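Local coordinates for protein NAD_Gly3P_dh, NAD-dependent glycerol-3-phosphate dehydrogenase (Streptosporangium roseum, PDB 5OCM) that binds NADP(H) and, as an imine reductase related to the beta-hydroxyacid dehydrogenases, probably uses NADPH to reduce imines to amines, at residues D5-G10 / A57-L62; F132-G137 / G155-G160; T264-A269 / A280-Q285. All blocks are in the same frame, centred on the assembly; numbering follows the deposited sequence.

Contact 1. Residues D5-G10 / A57-L62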
# COMPACT_ATOMS: atom_id res chain seq x y z
N ASP A 5 35.58 -6.94 13.15
CA ASP A 5 35.30 -6.05 12.01
C ASP A 5 34.14 -5.10 12.28
O ASP A 5 34.12 -3.99 11.77
CB ASP A 5 34.95 -6.90 10.77
CG ASP A 5 36.07 -7.83 10.37
OD1 ASP A 5 37.21 -7.41 10.33
OD2 ASP A 5 35.81 -9.00 10.11
N VAL A 6 33.16 -5.56 13.07
CA VAL A 6 31.94 -4.81 13.32
C VAL A 6 31.39 -5.15 14.71
O VAL A 6 31.49 -6.27 15.15
CB VAL A 6 30.91 -5.02 12.17
CG1 VAL A 6 30.48 -6.41 12.11
CG2 VAL A 6 29.68 -4.15 12.37
N THR A 7 30.91 -4.13 15.40
CA THR A 7 30.22 -4.22 16.69
C THR A 7 28.73 -3.85 16.51
O THR A 7 28.42 -2.90 15.80
CB THR A 7 30.88 -3.30 17.72
OG1 THR A 7 32.17 -3.86 18.07
CG2 THR A 7 30.03 -3.19 18.98
N VAL A 8 27.84 -4.65 17.13
CA VAL A 8 26.46 -4.32 17.23
C VAL A 8 26.12 -4.08 18.71
O VAL A 8 26.35 -4.96 19.58
CB VAL A 8 25.54 -5.42 16.66
CG1 VAL A 8 24.06 -5.05 16.84
CG2 VAL A 8 25.88 -5.66 15.18
N LEU A 9 25.61 -2.87 19.00
CA LEU A 9 25.08 -2.52 20.30
C LEU A 9 23.56 -2.52 20.23
O LEU A 9 22.99 -1.71 19.49
CB LEU A 9 25.55 -1.14 20.73
CG LEU A 9 27.05 -0.88 20.65
CD1 LEU A 9 27.39 0.56 21.03
CD2 LEU A 9 27.83 -1.84 21.54
N GLY A 10 22.94 -3.41 20.99
CA GLY A 10 21.50 -3.57 21.04
C GLY A 10 21.10 -4.87 20.37
O GLY A 10 21.29 -5.02 19.16
N ALA A 57 32.50 -1.38 21.87
CA ALA A 57 32.85 -0.29 21.00
C ALA A 57 34.34 -0.30 20.65
O ALA A 57 34.71 -0.07 19.48
CB ALA A 57 32.44 1.04 21.58
N GLU A 58 35.16 -0.68 21.63
CA GLU A 58 36.61 -0.68 21.44
C GLU A 58 37.08 -1.78 20.51
O GLU A 58 38.19 -1.71 20.03
CB GLU A 58 37.37 -0.89 22.79
CG GLU A 58 37.48 0.33 23.64
CD GLU A 58 38.18 0.09 24.98
OE1 GLU A 58 38.23 -1.05 25.52
OE2 GLU A 58 38.66 1.12 25.48
N ALA A 59 36.24 -2.80 20.26
CA ALA A 59 36.68 -3.99 19.52
C ALA A 59 36.73 -3.81 18.00
O ALA A 59 37.44 -4.58 17.33
CB ALA A 59 35.78 -5.13 19.87
N SER A 60 36.00 -2.83 17.46
CA SER A 60 35.82 -2.76 16.01
C SER A 60 35.97 -1.36 15.44
O SER A 60 35.67 -0.38 16.12
CB SER A 60 34.39 -3.26 15.61
OG SER A 60 34.07 -4.50 16.27
N PRO A 61 36.33 -1.25 14.16
CA PRO A 61 36.35 0.07 13.51
C PRO A 61 34.99 0.57 13.06
O PRO A 61 34.90 1.74 12.67
CB PRO A 61 37.22 -0.17 12.26
CG PRO A 61 37.07 -1.62 11.98
CD PRO A 61 36.91 -2.30 13.30
N LEU A 62 33.97 -0.27 13.10
CA LEU A 62 32.60 0.06 12.65
C LEU A 62 31.68 -0.38 13.79
O LEU A 62 31.69 -1.55 14.18
CB LEU A 62 32.26 -0.67 11.37
CG LEU A 62 30.92 -0.42 10.76
CD1 LEU A 62 30.84 0.97 10.25
CD2 LEU A 62 30.57 -1.35 9.62

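Contact 2. Residues F132-G137 / G155-G160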
# COMPACT_ATOMS: atom_id res chain seq x y z
N PHE A 132 16.03 -3.57 2.32
CA PHE A 132 16.25 -2.19 1.86
C PHE A 132 16.68 -1.36 3.07
O PHE A 132 16.01 -1.40 4.09
CB PHE A 132 14.81 -1.84 1.39
CG PHE A 132 14.61 -0.49 0.78
CD1 PHE A 132 15.60 0.12 0.05
CD2 PHE A 132 13.35 0.11 0.85
CE1 PHE A 132 15.35 1.34 -0.56
CE2 PHE A 132 13.12 1.34 0.30
CZ PHE A 132 14.08 1.94 -0.46
N LEU A 133 17.80 -0.64 2.97
CA LEU A 133 18.27 0.21 4.07
C LEU A 133 18.76 1.52 3.50
O LEU A 133 19.40 1.55 2.43
CB LEU A 133 19.40 -0.48 4.86
CG LEU A 133 19.06 -1.75 5.61
CD1 LEU A 133 19.33 -2.98 4.67
CD2 LEU A 133 19.93 -1.93 6.85
N LEU A 134 18.50 2.60 4.23
CA LEU A 134 18.79 3.97 3.74
C LEU A 134 19.82 4.60 4.68
O LEU A 134 19.69 4.45 5.88
CB LEU A 134 17.54 4.82 3.79
CG LEU A 134 16.32 4.22 3.15
CD1 LEU A 134 15.12 5.15 3.26
CD2 LEU A 134 16.58 3.90 1.69
N TYR A 135 20.80 5.30 4.11
CA TYR A 135 21.86 5.92 4.93
C TYR A 135 22.01 7.38 4.53
O TYR A 135 21.91 7.74 3.34
CB TYR A 135 23.19 5.21 4.67
CG TYR A 135 23.23 3.84 5.24
CD1 TYR A 135 22.74 2.75 4.52
CD2 TYR A 135 23.68 3.61 6.53
CE1 TYR A 135 22.70 1.48 5.08
CE2 TYR A 135 23.65 2.37 7.10
CZ TYR A 135 23.18 1.28 6.35
OH TYR A 135 23.10 0.05 6.89
N SER A 136 22.32 8.20 5.54
CA SER A 136 22.68 9.58 5.32
C SER A 136 23.86 9.95 6.13
O SER A 136 24.13 9.36 7.19
CB SER A 136 21.54 10.52 5.76
OG SER A 136 20.35 10.12 5.17
N GLY A 137 24.58 10.95 5.64
CA GLY A 137 25.84 11.40 6.29
C GLY A 137 26.88 11.57 5.22
O GLY A 137 26.56 11.67 4.03
N GLY A 155 19.74 -3.93 -0.97
CA GLY A 155 19.06 -2.66 -1.15
C GLY A 155 19.59 -1.53 -0.31
O GLY A 155 18.93 -0.53 -0.13
N THR A 156 20.82 -1.66 0.17
CA THR A 156 21.53 -0.60 0.84
C THR A 156 21.71 0.60 -0.12
O THR A 156 22.23 0.43 -1.23
CB THR A 156 22.87 -1.15 1.34
OG1 THR A 156 22.56 -2.08 2.41
CG2 THR A 156 23.78 -0.07 1.83
N THR A 157 21.25 1.79 0.29
CA THR A 157 21.27 2.96 -0.57
C THR A 157 21.61 4.24 0.21
O THR A 157 21.27 4.40 1.40
CB THR A 157 19.99 3.07 -1.51
OG1 THR A 157 19.24 4.25 -1.30
CG2 THR A 157 19.10 1.92 -1.45
N TYR A 158 22.31 5.14 -0.47
CA TYR A 158 22.75 6.42 0.12
C TYR A 158 21.83 7.54 -0.28
O TYR A 158 21.57 7.74 -1.49
CB TYR A 158 24.15 6.73 -0.35
CG TYR A 158 24.70 8.04 0.10
CD1 TYR A 158 25.03 8.26 1.43
CD2 TYR A 158 24.88 9.11 -0.79
CE1 TYR A 158 25.55 9.47 1.87
CE2 TYR A 158 25.38 10.32 -0.34
CZ TYR A 158 25.71 10.51 0.98
OH TYR A 158 26.19 11.72 1.42
N LEU A 159 21.35 8.30 0.68
CA LEU A 159 20.38 9.37 0.43
C LEU A 159 21.04 10.69 0.25
O LEU A 159 20.55 11.48 -0.54
CB LEU A 159 19.37 9.54 1.56
CG LEU A 159 18.40 8.38 1.75
CD1 LEU A 159 17.57 8.63 2.97
CD2 LEU A 159 17.49 8.15 0.58
N GLY A 160 22.07 11.01 0.98
CA GLY A 160 22.64 12.37 0.92
C GLY A 160 23.32 12.71 2.20
O GLY A 160 23.34 11.93 3.16
O HOH W 1 22.96 -1.93 5.00

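Contact 3. Residues T264-A269 / A280-Q285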
# COMPACT_ATOMS: atom_id res chain seq x y z
N THR A 264 -13.95 11.85 4.55
CA THR A 264 -13.77 13.17 5.15
C THR A 264 -12.72 13.97 4.41
O THR A 264 -12.89 15.16 4.13
CB THR A 264 -13.40 13.02 6.64
OG1 THR A 264 -14.55 12.48 7.29
CG2 THR A 264 -12.97 14.31 7.29
N LEU A 265 -11.59 13.33 4.14
CA LEU A 265 -10.50 14.05 3.48
C LEU A 265 -10.90 14.38 2.05
O LEU A 265 -10.64 15.52 1.60
CB LEU A 265 -9.22 13.20 3.51
CG LEU A 265 -8.53 13.06 4.85
CD1 LEU A 265 -7.52 11.88 4.86
CD2 LEU A 265 -7.79 14.30 5.28
N ALA A 266 -11.50 13.43 1.33
CA ALA A 266 -11.93 13.70 -0.01
C ALA A 266 -13.02 14.83 -0.07
O ALA A 266 -13.05 15.63 -0.99
CB ALA A 266 -12.42 12.45 -0.68
N ASP A 267 -13.89 14.87 0.92
CA ASP A 267 -14.92 15.92 1.02
C ASP A 267 -14.33 17.32 1.11
O ASP A 267 -14.97 18.26 0.63
CB ASP A 267 -15.84 15.70 2.25
CG ASP A 267 -16.87 14.64 2.02
OD1 ASP A 267 -17.13 14.23 0.85
OD2 ASP A 267 -17.42 14.22 3.05
N ARG A 268 -13.13 17.46 1.66
CA ARG A 268 -12.45 18.74 1.65
C ARG A 268 -12.06 19.16 0.24
O ARG A 268 -12.19 20.36 -0.12
CB ARG A 268 -11.24 18.76 2.56
CG ARG A 268 -11.61 18.50 4.00
CD ARG A 268 -10.44 18.45 4.89
NE ARG A 268 -10.83 17.90 6.19
CZ ARG A 268 -9.98 17.56 7.15
NH1 ARG A 268 -10.45 17.07 8.29
NH2 ARG A 268 -8.65 17.67 6.97
N ALA A 269 -11.64 18.21 -0.59
CA ALA A 269 -11.33 18.51 -1.97
C ALA A 269 -12.62 18.89 -2.71
O ALA A 269 -12.66 19.80 -3.51
CB ALA A 269 -10.67 17.32 -2.65
N ALA A 280 -4.57 12.78 -7.38
CA ALA A 280 -3.35 13.48 -6.95
C ALA A 280 -3.59 14.83 -6.35
O ALA A 280 -2.78 15.32 -5.55
CB ALA A 280 -2.36 13.53 -8.10
N ALA A 281 -4.69 15.49 -6.71
CA ALA A 281 -5.07 16.77 -6.12
C ALA A 281 -5.25 16.69 -4.60
O ALA A 281 -5.12 17.71 -3.89
CB ALA A 281 -6.32 17.30 -6.77
N MET A 282 -5.47 15.47 -4.08
CA MET A 282 -5.53 15.24 -2.64
C MET A 282 -4.27 15.64 -1.90
O MET A 282 -4.34 15.86 -0.68
CB MET A 282 -5.84 13.77 -2.35
CG MET A 282 -7.27 13.41 -2.72
SD MET A 282 -8.52 14.27 -1.73
CE MET A 282 -8.04 13.83 -0.10
N ILE A 283 -3.14 15.80 -2.59
CA ILE A 283 -1.95 16.28 -1.94
C ILE A 283 -2.23 17.57 -1.15
O ILE A 283 -1.62 17.78 -0.07
CB ILE A 283 -0.79 16.57 -2.98
CG1 ILE A 283 0.51 16.92 -2.30
CG2 ILE A 283 -1.14 17.66 -3.99
CD1 ILE A 283 1.09 15.75 -1.55
N GLU A 284 -3.13 18.42 -1.67
CA GLU A 284 -3.42 19.70 -1.01
C GLU A 284 -4.03 19.50 0.39
O GLU A 284 -3.86 20.34 1.25
CB GLU A 284 -4.32 20.58 -1.87
CG GLU A 284 -3.71 20.91 -3.23
CD GLU A 284 -4.45 21.91 -4.08
OE1 GLU A 284 -5.59 22.20 -3.75
OE2 GLU A 284 -3.86 22.39 -5.06
N GLN A 285 -4.69 18.36 0.63
CA GLN A 285 -5.23 18.08 1.96
C GLN A 285 -4.19 17.64 2.99
O GLN A 285 -4.47 17.63 4.17
CB GLN A 285 -6.35 17.05 1.87
CG GLN A 285 -7.45 17.48 0.89
CD GLN A 285 -7.94 18.89 1.20
OE1 GLN A 285 -8.05 19.29 2.38
NE2 GLN A 285 -8.19 19.66 0.16
O HOH W 2 -7.11 18.39 4.88

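Contact 1. Residues D5-G10 / A57-L62
The side chains of Thr7 and Ser60 point at each other across this contact, and their hydroxyls meet with Thr7 OG1 2.7 Å from Ser60 OG. In each residue the oxygen is anti to the carbonyl carbon (chi1 -71° in Thr7, -47° in Ser60), which turns both hydroxyls into the gap between the chains. The pair belongs to a longer polar chain, because Thr7 OG1 also bonds to Ala56 O and Ser60 OG to Thr4 OG1; two buried hydroxyls are thereby satisfied. Val6 and Leu62 behave differently: they lie side by side and point the same way, with Val6 CG2 touching Leu62 CD2 at 4.0 Å. Between these two pairs the backbones join. Thr7 N donates a straight hydrogen bond to Leu62 O (3.0 Å, 166° at the hydrogen), and the same oxygen receives a CA-H...O contact from Val6 CA. At the outer end, Pro61 sets its CD 3.6 Å from Asp5 O. The turn from helix 53-58 into strand 62-65 is thus fastened to the start of strand 6-9, the first strand of the Rossmann-type domain, which runs on to Gly10 in the NADP pocket. Strand 29-32 flanks strand 6-9 on its other edge, Phe22 of helix 13-24 packs on Val6, and Val88 and Val90 of strand 88-91 pack on Leu62.

Contact 2. Residues F132-G137 / G155-G160
Tyr158 and Gly137 make the shortest direct polar link between the two segments, Tyr158 OH donating to Gly137 O at 2.6 Å. With CG anti to the backbone N (chi1 176°), the phenol lies alongside the neighbouring chain and approaches the carbonyl almost head-on, keeping that oxygen near the ring plane; over one ring face sits the backbone N of Gly160. A second phenol is tied through water: the water bonds to Tyr135 OH at 2.7 Å and donates to Thr156 OG1, which is itself bonded to Gly153 O.

Backbone bonds form the parallel ladder. Thr157 N donates to Leu133 O (2.8 Å), Tyr135 N to Thr157 O (2.9 Å) and Leu159 N to Tyr135 O (2.8 Å). Beyond the regular pairing, Gly137 N donates to Gly160 O. CA-H...O contacts, such as that from Leu134 CA to Thr157 O, fill in along the ladder. The strands are the two arms of a beta-alpha-beta unit whose crossover is helix 139-149, and strand 155-160 ends the order of the mixed sheet within this chain.

Apolar contacts divide between the two faces. On the face of Tyr135 and Thr156, the methyl Thr156 CG2 lies 3.8 Å from Tyr135 CE1, and helix 139-149 covers this side, with Leu149 on Tyr135 and Tyr142 on Thr156. On the other, Leu134 CB meets Leu159 CD1 at 3.9 Å, and Leu159 also brings its CB to 3.8 Å from Ser136 OG, a hydroxyl bonded to Ser166 OG. Helix 165-192 lies over this face, where Phe204 of the second subunit packs on Phe132, Leu134, Thr157 and Leu159.

Contact 3. Residues T264-A269 / A280-Q285
Met282 fills the tight, buried part of this contact, its thioether laid against helix 257-271 between Leu265 and Ala269. Bends at chi2 (-64°) and chi3 (-56°) curl the chain, bringing Met282 CE to 3.8 Å from Leu265 CB and beside the carbonyl of that residue. One helical turn further on, Met282 SD rests 3.8 Å from Ala269 CB. Leu258 and Leu185 of the second subunit pack on Leu265 and Met282 respectively, so this apolar patch continues into the dimer interface.

The more open side belongs to Arg268 and Gln285. Their long chains cross at a slant, with guanidinium and amide planes 75° apart, and no hydrogen bond joins them directly. Gln285 instead presses its amide on the aliphatic root of the arginine, with OE1 3.2 Å from Arg268 CB. A water mediates the polar link: it accepts from Arg268 NH2 at 2.7 Å, at the edge of the guanidinium group, and donates to both Gln285 OE1 and Gln285 O. A leucine in place of Gln285 has no amide oxygen, so the water would keep only the backbone acceptor here and its bridge to Arg268 would probably be weakened.

Arg268 NH1 forms a salt bridge with Glu257 of the second subunit, which probably balances its charge, while NH2 also bonds to Ser290 OG. Lacking any direct hydrogen bond, the contact probably depends for cohesion on the fit of Met282 and on the water.

Overall arrangement
Contacts 1 and 2 both lie in the sheet of the NADP-binding domain, their centres about 20 Å apart, whereas contact 3 belongs to the helical C-terminal domain, about 48 Å from contact 1 between centres and on the opposite side of the chain's centre. All three are largely buried; contact 1 has exposed residues at its rim, contact 3 partly exposed ones. Contact 1 joins a strand to the turn before its neighbour and to that neighbour's first residue; contact 2 is a parallel strand pair joined by a ladder of backbone bonds; contact 3 relies on packing and a water. Contacts 2 and 3 both touch the second subunit, while contact 1 stays within its own chain.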